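Local coordinates for Iron(III) ABC transporter, periplasmic iron-compound-binding protein (Vibrio cholerae, PDB 5GGY) that probably binds ferric siderophores, including iron-loaded Desferal, in the periplasm and passes them to an ABC transporter for iron uptake, at residues Leu31-Leu43 against Pro53-Arg65. Numbering follows the deposited sequence.
Sequences LELGIQPVGAPEL and PEVPSSVQDIGTR
Glu42 OE1 accepts two bonds from Arg65: backbone N at 3.0 Å and side-chain NE at 2.8 Å, the latter a salt bridge. NE comes from above the carboxylate plane, whereas OE1 lies near the guanidinium plane, at its edge; the two planes stand 63° apart. The grip is on a single oxygen, for Glu42 OE2 comes no closer than 3.6 Å to Arg65 NH2. An extended Glu42 chain (chi2 174°) carries OE1 across Thr64 to this point, while Glu42 N bonds to Gly63 O.

Asp61 divides its carboxylate between the segments. With CG anti to the backbone N (chi1 -166°), OD2 takes Leu43 N across the contact at 2.9 Å, just as helix 43-49 begins after its N-cap Glu42, and OD1 takes Gly63 N within its own segment, an Asx turn. Parallel strand pairing precedes it: Gln60 N to Val38 O, Ala40 N to Gln60 O (3.0 Å) and Ile62 N to Ala40 O. Val59 CG1 packs on Ala40 CB at 3.7 Å. At the end of helix 24-32, Leu31 CD2 reaches end-on to the Pro56 ring, 3.7 Å from its CD.

The two short strands, 39-40 and 60-61, are joined through helix 43-49 as a beta-alpha-beta unit. Helix 24-32 covers Pro37 and Ala40 through Leu27, strand 19-21 touches Val38 and Pro41, and Trp24 lies against the Arg65 guanidinium in a cation-pi contact.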
loop_
_atom_site.group_PDB
_atom_site.type_symbol
_atom_site.label_atom_id
_atom_site.label_comp_id
_atom_site.label_asym_id
_atom_site.label_seq_id
_atom_site.Cartn_x
_atom_site.Cartn_y
_atom_site.Cartn_z
ATOM N N LEU A 31 9.383 -16.236 -0.847
ATOM C CA LEU A 31 10.772 -15.872 -0.585
ATOM C C LEU A 31 10.865 -14.517 0.104
ATOM O O LEU A 31 11.646 -14.344 1.041
ATOM C CB LEU A 31 11.586 -15.856 -1.882
ATOM C CG LEU A 31 11.954 -17.209 -2.492
ATOM C CD1 LEU A 31 12.788 -17.017 -3.748
ATOM C CD2 LEU A 31 12.688 -18.075 -1.481
ATOM N N GLU A 32 10.064 -13.563 -0.364
ATOM C CA GLU A 32 10.048 -12.223 0.212
ATOM C C GLU A 32 9.525 -12.238 1.643
ATOM O O GLU A 32 9.849 -11.358 2.440
ATOM C CB GLU A 32 9.202 -11.280 -0.646
ATOM C CG GLU A 32 9.753 -11.044 -2.042
ATOM C CD GLU A 32 10.967 -10.133 -2.057
ATOM O OE1 GLU A 32 11.571 -9.973 -3.138
ATOM O OE2 GLU A 32 11.317 -9.571 -0.996
ATOM N N LEU A 33 8.715 -13.242 1.962
ATOM C CA LEU A 33 8.171 -13.398 3.306
ATOM C C LEU A 33 9.157 -14.106 4.226
ATOM O O LEU A 33 8.919 -14.231 5.424
ATOM C CB LEU A 33 6.851 -14.170 3.266
ATOM C CG LEU A 33 5.645 -13.433 2.680
ATOM C CD1 LEU A 33 4.428 -14.344 2.643
ATOM C CD2 LEU A 33 5.356 -12.177 3.485
ATOM N N GLY A 34 10.267 -14.562 3.659
ATOM C CA GLY A 34 11.264 -15.288 4.421
ATOM C C GLY A 34 10.896 -16.750 4.579
ATOM O O GLY A 34 11.277 -17.395 5.551
ATOM N N ILE A 35 10.143 -17.268 3.615
ATOM C CA ILE A 35 9.744 -18.670 3.605
ATOM C C ILE A 35 10.467 -19.407 2.487
ATOM O O ILE A 35 10.188 -19.179 1.314
ATOM C CB ILE A 35 8.217 -18.832 3.412
ATOM C CG1 ILE A 35 7.447 -18.107 4.518
ATOM C CG2 ILE A 35 7.838 -20.303 3.369
ATOM C CD1 ILE A 35 7.412 -18.849 5.841
ATOM N N GLN A 36 11.404 -20.281 2.848
ATOM C CA GLN A 36 12.144 -21.055 1.854
ATOM C C GLN A 36 11.381 -22.317 1.463
ATOM O O GLN A 36 11.219 -23.229 2.276
ATOM C CB GLN A 36 13.536 -21.427 2.371
ATOM C CG GLN A 36 14.511 -20.270 2.447
ATOM C CD GLN A 36 15.944 -20.730 2.647
ATOM O OE1 GLN A 36 16.218 -21.927 2.748
ATOM N NE2 GLN A 36 16.865 -19.778 2.700
ATOM N N PRO A 37 10.903 -22.370 0.210
ATOM C CA PRO A 37 10.168 -23.538 -0.283
ATOM C C PRO A 37 11.098 -24.715 -0.551
ATOM O O PRO A 37 12.267 -24.503 -0.874
ATOM C CB PRO A 37 9.541 -23.031 -1.583
ATOM C CG PRO A 37 10.495 -22.004 -2.065
ATOM C CD PRO A 37 11.058 -21.339 -0.833
ATOM N N VAL A 38 10.589 -25.935 -0.415
ATOM C CA VAL A 38 11.396 -27.118 -0.682
ATOM C C VAL A 38 11.315 -27.494 -2.160
ATOM O O VAL A 38 12.135 -28.268 -2.658
ATOM C CB VAL A 38 10.955 -28.317 0.184
ATOM C CG1 VAL A 38 10.982 -27.946 1.660
ATOM C CG2 VAL A 38 9.570 -28.795 -0.223
ATOM N N GLY A 39 10.332 -26.932 -2.858
ATOM C CA GLY A 39 10.132 -27.218 -4.267
ATOM C C GLY A 39 9.627 -26.024 -5.057
ATOM O O GLY A 39 8.691 -25.338 -4.641
ATOM N N ALA A 40 10.255 -25.780 -6.204
ATOM C CA ALA A 40 9.909 -24.654 -7.065
ATOM C C ALA A 40 10.208 -25.011 -8.519
ATOM O O ALA A 40 11.055 -25.864 -8.781
ATOM C CB ALA A 40 10.672 -23.402 -6.640
ATOM N N PRO A 41 9.504 -24.372 -9.471
ATOM C CA PRO A 41 9.658 -24.751 -10.879
ATOM C C PRO A 41 10.697 -23.933 -11.651
ATOM O O PRO A 41 10.890 -22.751 -11.359
ATOM C CB PRO A 41 8.262 -24.500 -11.444
ATOM C CG PRO A 41 7.778 -23.316 -10.667
ATOM C CD PRO A 41 8.390 -23.423 -9.284
ATOM N N GLU A 42 11.351 -24.577 -12.618
ATOM C CA GLU A 42 12.255 -23.925 -13.575
ATOM C C GLU A 42 13.224 -22.923 -12.946
ATOM O O GLU A 42 13.248 -21.749 -13.313
ATOM C CB GLU A 42 11.436 -23.228 -14.664
ATOM C CG GLU A 42 10.520 -24.164 -15.440
ATOM C CD GLU A 42 9.625 -23.429 -16.420
ATOM O OE1 GLU A 42 8.399 -23.383 -16.182
ATOM O OE2 GLU A 42 10.143 -22.901 -17.427
ATOM N N LEU A 43 14.032 -23.400 -12.007
ATOM C CA LEU A 43 14.914 -22.524 -11.245
ATOM C C LEU A 43 16.022 -21.884 -12.081
ATOM O O LEU A 43 16.389 -20.731 -11.845
ATOM C CB LEU A 43 15.532 -23.294 -10.076
ATOM C CG LEU A 43 14.533 -23.747 -9.010
ATOM C CD1 LEU A 43 15.251 -24.264 -7.775
ATOM C CD2 LEU A 43 13.593 -22.612 -8.651
ATOM N N PRO A 53 13.490 -12.136 -6.208
ATOM C CA PRO A 53 14.501 -12.493 -5.204
ATOM C C PRO A 53 15.272 -13.764 -5.556
ATOM O O PRO A 53 14.748 -14.624 -6.267
ATOM C CB PRO A 53 13.671 -12.698 -3.936
ATOM C CG PRO A 53 12.362 -13.162 -4.439
ATOM C CD PRO A 53 12.127 -12.416 -5.727
ATOM N N GLU A 54 16.503 -13.870 -5.067
ATOM C CA GLU A 54 17.342 -15.026 -5.360
ATOM C C GLU A 54 16.806 -16.287 -4.695
ATOM O O GLU A 54 16.500 -16.291 -3.503
ATOM C CB GLU A 54 18.782 -14.780 -4.909
ATOM C CG GLU A 54 19.706 -15.959 -5.179
ATOM C CD GLU A 54 21.043 -15.842 -4.474
ATOM O OE1 GLU A 54 21.814 -16.825 -4.501
ATOM O OE2 GLU A 54 21.323 -14.772 -3.893
ATOM N N VAL A 55 16.692 -17.356 -5.475
ATOM C CA VAL A 55 16.275 -18.643 -4.942
ATOM C C VAL A 55 17.443 -19.324 -4.237
ATOM O O VAL A 55 18.505 -19.505 -4.832
ATOM C CB VAL A 55 15.736 -19.564 -6.053
ATOM C CG1 VAL A 55 15.444 -20.948 -5.506
ATOM C CG2 VAL A 55 14.490 -18.958 -6.686
ATOM N N PRO A 56 17.259 -19.683 -2.958
ATOM C CA PRO A 56 18.270 -20.435 -2.205
ATOM C C PRO A 56 18.600 -21.764 -2.881
ATOM O O PRO A 56 17.725 -22.380 -3.483
ATOM C CB PRO A 56 17.603 -20.661 -0.843
ATOM C CG PRO A 56 16.578 -19.587 -0.735
ATOM C CD PRO A 56 16.088 -19.346 -2.128
ATOM N N SER A 57 19.850 -22.199 -2.773
ATOM C CA SER A 57 20.306 -23.417 -3.437
ATOM C C SER A 57 19.666 -24.677 -2.852
ATOM O O SER A 57 19.720 -25.745 -3.463
ATOM C CB SER A 57 21.833 -23.523 -3.360
ATOM O OG SER A 57 22.278 -23.510 -2.015
ATOM N N SER A 58 19.060 -24.548 -1.676
ATOM C CA SER A 58 18.412 -25.676 -1.016
ATOM C C SER A 58 17.150 -26.115 -1.753
ATOM O O SER A 58 16.764 -27.282 -1.699
ATOM C CB SER A 58 18.061 -25.321 0.426
ATOM O OG SER A 58 16.972 -24.416 0.469
ATOM N N VAL A 59 16.508 -25.167 -2.428
ATOM C CA VAL A 59 15.267 -25.427 -3.153
ATOM C C VAL A 59 15.484 -26.373 -4.326
ATOM O O VAL A 59 16.342 -26.129 -5.175
ATOM C CB VAL A 59 14.648 -24.123 -3.684
ATOM C CG1 VAL A 59 13.257 -24.385 -4.242
ATOM C CG2 VAL A 59 14.606 -23.074 -2.585
ATOM N N GLN A 60 14.704 -27.449 -4.375
ATOM C CA GLN A 60 14.791 -28.391 -5.484
ATOM C C GLN A 60 13.866 -27.995 -6.627
ATOM O O GLN A 60 12.796 -27.423 -6.406
ATOM C CB GLN A 60 14.458 -29.811 -5.024
ATOM C CG GLN A 60 15.458 -30.406 -4.056
ATOM C CD GLN A 60 15.658 -31.890 -4.283
ATOM O OE1 GLN A 60 15.869 -32.333 -5.411
ATOM N NE2 GLN A 60 15.583 -32.668 -3.210
ATOM N N ASP A 61 14.289 -28.304 -7.848
ATOM C CA ASP A 61 13.478 -28.049 -9.031
ATOM C C ASP A 61 12.492 -29.201 -9.241
ATOM O O ASP A 61 12.895 -30.361 -9.350
ATOM C CB ASP A 61 14.370 -27.864 -10.261
ATOM C CG ASP A 61 13.624 -27.264 -11.440
ATOM O OD1 ASP A 61 12.526 -27.758 -11.778
ATOM O OD2 ASP A 61 14.138 -26.289 -12.030
ATOM N N ILE A 62 11.204 -28.874 -9.298
ATOM C CA ILE A 62 10.163 -29.891 -9.403
ATOM C C ILE A 62 9.505 -29.928 -10.782
ATOM O O ILE A 62 8.394 -30.440 -10.933
ATOM C CB ILE A 62 9.069 -29.684 -8.328
ATOM C CG1 ILE A 62 8.720 -28.204 -8.183
ATOM C CG2 ILE A 62 9.524 -30.238 -6.990
ATOM C CD1 ILE A 62 7.625 -27.731 -9.112
ATOM N N GLY A 63 10.190 -29.383 -11.782
ATOM C CA GLY A 63 9.679 -29.402 -13.142
ATOM C C GLY A 63 9.265 -28.031 -13.644
ATOM O O GLY A 63 9.701 -27.014 -13.110
ATOM N N THR A 64 8.426 -28.001 -14.674
ATOM C CA THR A 64 7.967 -26.740 -15.244
ATOM C C THR A 64 6.643 -26.307 -14.624
ATOM O O THR A 64 5.941 -27.106 -14.006
ATOM C CB THR A 64 7.808 -26.833 -16.774
ATOM O OG1 THR A 64 6.766 -27.762 -17.097
ATOM C CG2 THR A 64 9.108 -27.288 -17.422
ATOM N N ARG A 65 6.310 -25.032 -14.796
ATOM C CA ARG A 65 5.101 -24.452 -14.213
ATOM C C ARG A 65 3.825 -25.072 -14.778
ATOM O O ARG A 65 2.808 -25.157 -14.090
ATOM C CB ARG A 65 5.083 -22.937 -14.438
ATOM C CG ARG A 65 6.213 -22.193 -13.742
ATOM C CD ARG A 65 6.463 -20.833 -14.377
ATOM N NE ARG A 65 7.089 -20.954 -15.690
ATOM C CZ ARG A 65 7.314 -19.933 -16.510
ATOM N NH1 ARG A 65 6.961 -18.706 -16.154
ATOM N NH2 ARG A 65 7.889 -20.139 -17.687
#